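Local coordinates for protein AGR_C_4470p (PDB 2HQV) that is of unknown function but probably takes part in haem utilisation, like its ChuX/HutX relatives, at residues E84-V89 with M157-R163; C129-V135 with S146-A152. One frame throughout, in Å; residues are numbered along the deposited sequence.

Both contacts lie in the six-stranded antiparallel sheet of the ChuX/HutX-like fold, their centres about 12 Å apart. Contact 2 pairs the two arms of the hairpin formed by strands 129-139 and 142-151; contact 1 pairs strand 85-90 with strand 156-161, parts of the chain 68 residues apart, and the hairpin of contact 2 falls between them in sequence. The order across the sheet is 129-139, 142-151, 156-161, 85-90. Strands 142-151 and 156-161 follow each other in the chain and are joined by backbone hydrogen bonds (V147 with I160, F149 with M157). K159 of contact 1 makes a cation-pi contact with W148 of contact 2, and the F158 and F149 rings stack, joining the two pairings on both faces of the sheet.

Contact 1. Residues E84-V89 with M157-R163; sequences EILMIV and MFKIFVR
L86 and F161 form a hydrogen-bonded pair in the antiparallel ladder that joins strand 85-90 to strand 156-161 within the six-stranded sheet. F161 N donates to L86 O at 2.8 Å, and L86 N returns a bond to F161 O; the I88-K159 pair follows. Beyond the ladder, R163 folds back over the start of strand 85-90. Its CB lies loosely by E84 O (3.9 Å), and from there the chain turns at chi2 (-63°) and chi3, curling instead of extending. CG rests against E84 O, CD lies 3.4 Å from L86 CB, and NE passes more loosely by the same CB. NH1 reaches the extended side chain of E84 in a salt bridge, 3.1 Å from OE1, with guanidinium and carboxylate planes 73° apart; NH2 stays farther from OE1, at 3.9 Å. Q174 of helix 172-185 hydrogen-bonds both E84 O and R163 N, tying this corner to the helix. I88 CD1 packs against the F161 ring at CD2 (3.5 Å), on the face that also carries L86. On the other face, I160 CG2 meets I85 CG1 at 3.7 Å, while selenomethionine M87 makes an oblique Met-aromatic contact with F158, its SE 4.7 Å from the ring centroid.

Contact 2. Residues C129-V135 with S146-A152; sequences CAAITFV and SVWFMNA
I132 fits against F149 on one face of the hairpin, its CG2 methyl 4.1 Å from the ring centroid and over the centre of the face. The same methyl presses on V147 CG1 at 3.5 Å, so one bump fills the hollow between valine and ring. V147 in turn offers its two methyls to F134: CG2 lies 3.9 Å from CD2, and CG1 sits above the ring face near its rim. Helices 72-79 and 172-185 cover this row. On the opposite face V135 CG2 settles over the five-membered ring of W148, 3.6 Å from its centroid. S146 OG lies in the plane of the indole and takes a bond from NE1 at 2.9 Å, which restrains the ring's rotation. This OG, turned between backbone N and carbonyl carbon (chi1 54°), also meets a water that donates to V135 O. M150 CG nestles beside T133 OG1, which is hydrogen-bonded to S66 OG on strand 64-68. Regular pairing gives way where A130 and A131 both face M150: A130 N bonds to M150 O, and M150 N to A131 O at 2.7 Å. The result is an antiparallel beta hairpin with a classic beta bulge at its open end.

Contact 1. Residues E84-V89 with M157-R163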
ATOM      1  N   GLU A  84      -9.484 -18.608  -3.163  1.00 38.47           N
ATOM      2  CA  GLU A  84      -9.610 -17.169  -2.953  1.00 38.84           C
ATOM      3  C   GLU A  84      -9.192 -16.749  -1.546  1.00 35.61           C
ATOM      4  O   GLU A  84      -9.827 -17.116  -0.563  1.00 36.61           O
ATOM      5  CB  GLU A  84     -11.050 -16.713  -3.215  1.00 40.43           C
ATOM      6  CG  GLU A  84     -11.233 -15.199  -3.154  1.00 45.28           C
ATOM      7  CD  GLU A  84     -12.690 -14.772  -3.271  1.00 49.26           C
ATOM      8  OE1 GLU A  84     -12.962 -13.555  -3.230  1.00 51.85           O
ATOM      9  OE2 GLU A  84     -13.561 -15.655  -3.403  1.00 52.03           O
ATOM     10  N   ILE A  85      -8.115 -15.981  -1.460  1.00 32.20           N
ATOM     11  CA  ILE A  85      -7.623 -15.498  -0.176  1.00 31.87           C
ATOM     12  C   ILE A  85      -7.888 -13.995  -0.078  1.00 29.67           C
ATOM     13  O   ILE A  85      -8.582 -13.424  -0.918  1.00 27.67           O
ATOM     14  CB  ILE A  85      -6.095 -15.790  -0.018  1.00 31.34           C
ATOM     15  CG1 ILE A  85      -5.309 -15.317  -1.251  1.00 32.16           C
ATOM     16  CG2 ILE A  85      -5.880 -17.283   0.161  1.00 30.88           C
ATOM     17  CD1 ILE A  85      -5.222 -13.796  -1.434  1.00 32.46           C
ATOM     18  N   LEU A  86      -7.361 -13.349   0.953  1.00 28.54           N
ATOM     19  CA  LEU A  86      -7.544 -11.913   1.076  1.00 28.20           C
ATOM     20  C   LEU A  86      -6.171 -11.254   1.134  1.00 27.42           C
ATOM     21  O   LEU A  86      -5.393 -11.500   2.051  1.00 27.91           O
ATOM     22  CB  LEU A  86      -8.345 -11.558   2.334  1.00 29.48           C
ATOM     23  CG  LEU A  86      -8.564 -10.049   2.521  1.00 32.09           C
ATOM     24  CD1 LEU A  86      -9.384  -9.511   1.358  1.00 33.80           C
ATOM     25  CD2 LEU A  86      -9.278  -9.776   3.846  1.00 34.43           C
HETATM   26  N   MSE A  87      -5.876 -10.445   0.126  1.00 26.08           N
HETATM   27  CA  MSE A  87      -4.613  -9.734   0.049  1.00 27.99           C
HETATM   28  C   MSE A  87      -4.767  -8.381   0.731  1.00 27.97           C
HETATM   29  O   MSE A  87      -5.722  -7.653   0.464  1.00 26.95           O
HETATM   30  CB  MSE A  87      -4.206  -9.539  -1.418  1.00 28.41           C
HETATM   31  CG  MSE A  87      -3.296  -8.341  -1.651  1.00 32.64           C
HETATM   32 SE   MSE A  87      -1.429  -8.519  -1.086  1.00 34.01          SE
HETATM   33  CE  MSE A  87      -1.578  -9.237   0.641  1.00 40.71           C
ATOM     34  N   ILE A  88      -3.842  -8.047   1.622  1.00 27.93           N
ATOM     35  CA  ILE A  88      -3.920  -6.763   2.311  1.00 28.53           C
ATOM     36  C   ILE A  88      -2.603  -5.992   2.325  1.00 28.79           C
ATOM     37  O   ILE A  88      -1.557  -6.519   2.698  1.00 26.18           O
ATOM     38  CB  ILE A  88      -4.381  -6.922   3.772  1.00 26.87           C
ATOM     39  CG1 ILE A  88      -5.744  -7.612   3.822  1.00 29.40           C
ATOM     40  CG2 ILE A  88      -4.481  -5.540   4.439  1.00 26.52           C
ATOM     41  CD1 ILE A  88      -6.300  -7.757   5.230  1.00 31.88           C
ATOM     42  N   VAL A  89      -2.674  -4.738   1.903  1.00 27.77           N
ATOM     43  CA  VAL A  89      -1.523  -3.849   1.888  1.00 28.37           C
ATOM     44  C   VAL A  89      -1.986  -2.681   2.739  1.00 29.07           C
ATOM     45  O   VAL A  89      -3.111  -2.209   2.578  1.00 28.31           O
ATOM     46  CB  VAL A  89      -1.189  -3.344   0.465  1.00 26.89           C
ATOM     47  CG1 VAL A  89      -0.191  -2.180   0.539  1.00 27.52           C
ATOM     48  CG2 VAL A  89      -0.585  -4.481  -0.365  1.00 28.58           C
HETATM   49  N   MSE A 157       5.396  -6.262   4.255  1.00 26.33           N
HETATM   50  CA  MSE A 157       5.325  -5.735   2.895  1.00 24.76           C
HETATM   51  C   MSE A 157       3.856  -5.839   2.472  1.00 25.77           C
HETATM   52  O   MSE A 157       3.283  -4.920   1.885  1.00 23.50           O
HETATM   53  CB  MSE A 157       6.206  -6.581   1.972  1.00 27.61           C
HETATM   54  CG  MSE A 157       7.687  -6.532   2.318  1.00 30.83           C
HETATM   55 SE   MSE A 157       8.687  -7.850   1.302  1.00 44.17          SE
HETATM   56  CE  MSE A 157       8.414  -7.152  -0.473  1.00 31.87           C
ATOM     57  N   PHE A 158       3.256  -6.976   2.800  1.00 26.13           N
ATOM     58  CA  PHE A 158       1.850  -7.240   2.521  1.00 26.72           C
ATOM     59  C   PHE A 158       1.499  -8.476   3.327  1.00 26.87           C
ATOM     60  O   PHE A 158       2.394  -9.149   3.852  1.00 26.15           O
ATOM     61  CB  PHE A 158       1.608  -7.466   1.021  1.00 25.32           C
ATOM     62  CG  PHE A 158       2.300  -8.678   0.460  1.00 24.29           C
ATOM     63  CD1 PHE A 158       1.654  -9.910   0.414  1.00 25.34           C
ATOM     64  CD2 PHE A 158       3.605  -8.589  -0.014  1.00 23.33           C
ATOM     65  CE1 PHE A 158       2.305 -11.044  -0.100  1.00 24.81           C
ATOM     66  CE2 PHE A 158       4.262  -9.706  -0.525  1.00 24.94           C
ATOM     67  CZ  PHE A 158       3.610 -10.935  -0.567  1.00 26.45           C
ATOM     68  N   LYS A 159       0.207  -8.771   3.429  1.00 25.98           N
ATOM     69  CA  LYS A 159      -0.259  -9.917   4.205  1.00 27.41           C
ATOM     70  C   LYS A 159      -1.315 -10.701   3.434  1.00 27.68           C
ATOM     71  O   LYS A 159      -2.147 -10.118   2.760  1.00 26.50           O
ATOM     72  CB  LYS A 159      -0.889  -9.436   5.519  1.00 27.24           C
ATOM     73  CG  LYS A 159       0.010  -8.577   6.389  1.00 29.25           C
ATOM     74  CD  LYS A 159      -0.764  -7.933   7.541  1.00 31.70           C
ATOM     75  CE  LYS A 159       0.154  -7.035   8.380  1.00 31.23           C
ATOM     76  NZ  LYS A 159      -0.557  -6.365   9.511  1.00 32.25           N
ATOM     77  N   ILE A 160      -1.282 -12.022   3.538  1.00 28.00           N
ATOM     78  CA  ILE A 160      -2.278 -12.854   2.873  1.00 27.87           C
ATOM     79  C   ILE A 160      -3.080 -13.499   4.007  1.00 28.92           C
ATOM     80  O   ILE A 160      -2.523 -14.225   4.832  1.00 26.78           O
ATOM     81  CB  ILE A 160      -1.639 -13.984   2.025  1.00 29.04           C
ATOM     82  CG1 ILE A 160      -0.679 -13.403   0.981  1.00 28.02           C
ATOM     83  CG2 ILE A 160      -2.738 -14.810   1.356  1.00 26.35           C
ATOM     84  CD1 ILE A 160      -1.335 -12.475  -0.042  1.00 28.42           C
ATOM     85  N   PHE A 161      -4.376 -13.216   4.048  1.00 26.37           N
ATOM     86  CA  PHE A 161      -5.244 -13.761   5.078  1.00 29.36           C
ATOM     87  C   PHE A 161      -6.094 -14.922   4.600  1.00 28.82           C
ATOM     88  O   PHE A 161      -6.524 -14.958   3.449  1.00 25.28           O
ATOM     89  CB  PHE A 161      -6.181 -12.674   5.611  1.00 29.90           C
ATOM     90  CG  PHE A 161      -5.559 -11.797   6.644  1.00 32.28           C
ATOM     91  CD1 PHE A 161      -5.765 -12.048   7.995  1.00 32.91           C
ATOM     92  CD2 PHE A 161      -4.737 -10.738   6.274  1.00 32.79           C
ATOM     93  CE1 PHE A 161      -5.161 -11.256   8.971  1.00 34.97           C
ATOM     94  CE2 PHE A 161      -4.126  -9.936   7.246  1.00 33.41           C
ATOM     95  CZ  PHE A 161      -4.341 -10.200   8.596  1.00 33.25           C
ATOM     96  N   VAL A 162      -6.325 -15.873   5.501  1.00 28.31           N
ATOM     97  CA  VAL A 162      -7.189 -17.008   5.210  1.00 29.24           C
ATOM     98  C   VAL A 162      -8.606 -16.420   5.292  1.00 31.67           C
ATOM     99  O   VAL A 162      -8.910 -15.651   6.203  1.00 28.07           O
ATOM    100  CB  VAL A 162      -7.013 -18.118   6.277  1.00 29.03           C
ATOM    101  CG1 VAL A 162      -8.108 -19.166   6.139  1.00 30.15           C
ATOM    102  CG2 VAL A 162      -5.649 -18.776   6.107  1.00 28.88           C
ATOM    103  N   ARG A 163      -9.462 -16.767   4.342  1.00 34.67           N
ATOM    104  CA  ARG A 163     -10.824 -16.241   4.322  1.00 40.51           C
ATOM    105  C   ARG A 163     -11.776 -16.927   5.291  1.00 41.92           C
ATOM    106  O   ARG A 163     -11.469 -17.976   5.848  1.00 37.07           O
ATOM    107  CB  ARG A 163     -11.402 -16.339   2.908  1.00 44.57           C
ATOM    108  CG  ARG A 163     -10.612 -15.575   1.864  1.00 51.35           C
ATOM    109  CD  ARG A 163     -10.615 -14.084   2.145  1.00 54.59           C
ATOM    110  NE  ARG A 163     -11.922 -13.479   1.908  1.00 58.99           N
ATOM    111  CZ  ARG A 163     -12.525 -13.459   0.725  1.00 61.48           C
ATOM    112  NH1 ARG A 163     -11.936 -14.013  -0.325  1.00 62.30           N
ATOM    113  NH2 ARG A 163     -13.710 -12.875   0.588  1.00 61.56           N
TER

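Contact 2. Residues C129-V135 with S146-A152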
ATOM      1  N   CYS A 129      12.380  -8.879   0.656  1.00 34.35           N
ATOM      2  CA  CYS A 129      11.873  -9.810   1.660  1.00 33.41           C
ATOM      3  C   CYS A 129      12.974 -10.347   2.567  1.00 35.17           C
ATOM      4  O   CYS A 129      13.989 -10.875   2.096  1.00 35.10           O
ATOM      5  CB  CYS A 129      11.138 -10.966   0.984  1.00 33.56           C
ATOM      6  SG  CYS A 129      10.353 -12.109   2.143  1.00 30.95           S
ATOM      7  N   ALA A 130      12.763 -10.214   3.871  1.00 33.42           N
ATOM      8  CA  ALA A 130      13.742 -10.667   4.850  1.00 35.32           C
ATOM      9  C   ALA A 130      13.246 -11.916   5.564  1.00 35.39           C
ATOM     10  O   ALA A 130      14.036 -12.706   6.081  1.00 35.57           O
ATOM     11  CB  ALA A 130      14.010  -9.554   5.864  1.00 34.53           C
ATOM     12  N   ALA A 131      11.928 -12.094   5.578  1.00 33.98           N
ATOM     13  CA  ALA A 131      11.323 -13.239   6.238  1.00 32.34           C
ATOM     14  C   ALA A 131       9.857 -13.348   5.848  1.00 32.45           C
ATOM     15  O   ALA A 131       9.269 -12.401   5.332  1.00 31.89           O
ATOM     16  CB  ALA A 131      11.447 -13.086   7.757  1.00 32.42           C
ATOM     17  N   ILE A 132       9.278 -14.515   6.082  1.00 30.26           N
ATOM     18  CA  ILE A 132       7.870 -14.755   5.793  1.00 30.88           C
ATOM     19  C   ILE A 132       7.347 -15.378   7.079  1.00 31.61           C
ATOM     20  O   ILE A 132       7.739 -16.488   7.441  1.00 32.35           O
ATOM     21  CB  ILE A 132       7.702 -15.725   4.607  1.00 30.96           C
ATOM     22  CG1 ILE A 132       8.347 -15.113   3.356  1.00 28.40           C
ATOM     23  CG2 ILE A 132       6.211 -16.000   4.357  1.00 30.50           C
ATOM     24  CD1 ILE A 132       8.511 -16.067   2.219  1.00 27.64           C
ATOM     25  N   THR A 133       6.481 -14.650   7.776  1.00 29.69           N
ATOM     26  CA  THR A 133       5.953 -15.108   9.058  1.00 28.81           C
ATOM     27  C   THR A 133       4.480 -15.479   9.045  1.00 29.87           C
ATOM     28  O   THR A 133       3.626 -14.673   8.664  1.00 24.03           O
ATOM     29  CB  THR A 133       6.148 -14.028  10.135  1.00 29.75           C
ATOM     30  OG1 THR A 133       7.504 -13.565  10.096  1.00 25.92           O
ATOM     31  CG2 THR A 133       5.817 -14.593  11.523  1.00 29.03           C
ATOM     32  N   PHE A 134       4.201 -16.704   9.489  1.00 28.52           N
ATOM     33  CA  PHE A 134       2.841 -17.219   9.565  1.00 29.57           C
ATOM     34  C   PHE A 134       2.301 -16.820  10.934  1.00 31.50           C
ATOM     35  O   PHE A 134       2.790 -17.294  11.964  1.00 30.75           O
ATOM     36  CB  PHE A 134       2.845 -18.747   9.410  1.00 29.27           C
ATOM     37  CG  PHE A 134       3.365 -19.217   8.085  1.00 28.15           C
ATOM     38  CD1 PHE A 134       4.728 -19.178   7.799  1.00 29.99           C
ATOM     39  CD2 PHE A 134       2.486 -19.674   7.108  1.00 29.42           C
ATOM     40  CE1 PHE A 134       5.210 -19.585   6.559  1.00 30.02           C
ATOM     41  CE2 PHE A 134       2.949 -20.084   5.862  1.00 31.44           C
ATOM     42  CZ  PHE A 134       4.315 -20.041   5.580  1.00 31.04           C
ATOM     43  N   VAL A 135       1.303 -15.939  10.936  1.00 30.95           N
ATOM     44  CA  VAL A 135       0.712 -15.438  12.172  1.00 29.44           C
ATOM     45  C   VAL A 135      -0.649 -16.080  12.441  1.00 30.60           C
ATOM     46  O   VAL A 135      -1.579 -15.960  11.649  1.00 29.73           O
ATOM     47  CB  VAL A 135       0.580 -13.902  12.105  1.00 30.04           C
ATOM     48  CG1 VAL A 135       0.052 -13.347  13.419  1.00 29.14           C
ATOM     49  CG2 VAL A 135       1.943 -13.289  11.770  1.00 28.87           C
ATOM     50  N   SER A 146      -2.810 -15.604   8.957  1.00 27.46           N
ATOM     51  CA  SER A 146      -2.297 -14.859   7.812  1.00 28.53           C
ATOM     52  C   SER A 146      -0.814 -15.125   7.586  1.00 28.37           C
ATOM     53  O   SER A 146      -0.115 -15.649   8.461  1.00 27.12           O
ATOM     54  CB  SER A 146      -2.535 -13.357   8.023  1.00 26.52           C
ATOM     55  OG  SER A 146      -1.997 -12.927   9.266  1.00 27.27           O
ATOM     56  N   VAL A 147      -0.345 -14.781   6.393  1.00 28.91           N
ATOM     57  CA  VAL A 147       1.052 -14.962   6.038  1.00 27.74           C
ATOM     58  C   VAL A 147       1.639 -13.578   5.759  1.00 29.43           C
ATOM     59  O   VAL A 147       1.226 -12.886   4.822  1.00 27.46           O
ATOM     60  CB  VAL A 147       1.199 -15.858   4.792  1.00 30.34           C
ATOM     61  CG1 VAL A 147       2.678 -16.133   4.518  1.00 27.53           C
ATOM     62  CG2 VAL A 147       0.440 -17.168   5.004  1.00 26.95           C
ATOM     63  N   TRP A 148       2.598 -13.187   6.591  1.00 26.44           N
ATOM     64  CA  TRP A 148       3.245 -11.889   6.490  1.00 28.36           C
ATOM     65  C   TRP A 148       4.594 -11.938   5.773  1.00 28.28           C
ATOM     66  O   TRP A 148       5.518 -12.606   6.230  1.00 28.53           O
ATOM     67  CB  TRP A 148       3.484 -11.319   7.893  1.00 29.01           C
ATOM     68  CG  TRP A 148       2.245 -10.992   8.683  1.00 31.24           C
ATOM     69  CD1 TRP A 148       1.057 -11.671   8.681  1.00 30.79           C
ATOM     70  CD2 TRP A 148       2.097  -9.929   9.632  1.00 30.60           C
ATOM     71  NE1 TRP A 148       0.181 -11.092   9.567  1.00 28.90           N
ATOM     72  CE2 TRP A 148       0.791 -10.020  10.161  1.00 31.52           C
ATOM     73  CE3 TRP A 148       2.939  -8.899  10.079  1.00 33.53           C
ATOM     74  CZ2 TRP A 148       0.311  -9.131  11.129  1.00 33.01           C
ATOM     75  CZ3 TRP A 148       2.458  -8.010  11.042  1.00 32.29           C
ATOM     76  CH2 TRP A 148       1.156  -8.131  11.550  1.00 34.41           C
ATOM     77  N   PHE A 149       4.711 -11.235   4.657  1.00 26.32           N
ATOM     78  CA  PHE A 149       5.985 -11.175   3.960  1.00 29.14           C
ATOM     79  C   PHE A 149       6.663  -9.935   4.548  1.00 31.05           C
ATOM     80  O   PHE A 149       6.224  -8.810   4.321  1.00 31.14           O
ATOM     81  CB  PHE A 149       5.768 -11.053   2.449  1.00 26.84           C
ATOM     82  CG  PHE A 149       5.352 -12.347   1.806  1.00 28.22           C
ATOM     83  CD1 PHE A 149       4.143 -12.945   2.149  1.00 28.03           C
ATOM     84  CD2 PHE A 149       6.195 -13.001   0.910  1.00 27.46           C
ATOM     85  CE1 PHE A 149       3.775 -14.182   1.616  1.00 29.09           C
ATOM     86  CE2 PHE A 149       5.840 -14.240   0.369  1.00 28.84           C
ATOM     87  CZ  PHE A 149       4.626 -14.832   0.725  1.00 29.46           C
HETATM   88  N   MSE A 150       7.709 -10.162   5.341  1.00 32.30           N
HETATM   89  CA  MSE A 150       8.432  -9.082   6.019  1.00 31.92           C
HETATM   90  C   MSE A 150       9.590  -8.493   5.219  1.00 32.32           C
HETATM   91  O   MSE A 150      10.238  -9.194   4.442  1.00 30.02           O
HETATM   92  CB  MSE A 150       9.008  -9.583   7.348  1.00 32.94           C
HETATM   93  CG  MSE A 150       8.081 -10.447   8.186  1.00 35.29           C
HETATM   94 SE   MSE A 150       6.502  -9.507   8.743  1.00 40.36          SE
HETATM   95  CE  MSE A 150       7.314  -8.035   9.738  1.00 37.36           C
ATOM     96  N   ASN A 151       9.852  -7.205   5.426  1.00 33.81           N
ATOM     97  CA  ASN A 151      10.970  -6.548   4.758  1.00 36.78           C
ATOM     98  C   ASN A 151      12.141  -6.492   5.748  1.00 39.02           C
ATOM     99  O   ASN A 151      12.021  -6.951   6.886  1.00 37.54           O
ATOM    100  CB  ASN A 151      10.597  -5.131   4.297  1.00 35.38           C
ATOM    101  CG  ASN A 151      10.089  -4.253   5.430  1.00 38.65           C
ATOM    102  OD1 ASN A 151      10.614  -4.285   6.542  1.00 37.07           O
ATOM    103  ND2 ASN A 151       9.073  -3.449   5.142  1.00 36.21           N
ATOM    104  N   ALA A 152      13.266  -5.933   5.318  1.00 39.82           N
ATOM    105  CA  ALA A 152      14.445  -5.847   6.174  1.00 42.86           C
ATOM    106  C   ALA A 152      14.238  -4.936   7.381  1.00 42.91           C
ATOM    107  O   ALA A 152      14.945  -5.056   8.380  1.00 44.46           O
ATOM    108  CB  ALA A 152      15.654  -5.375   5.358  1.00 42.90           C
TER
HETATM  109  O   HOH W   1      -3.358 -13.478  11.624  1.00 29.63           O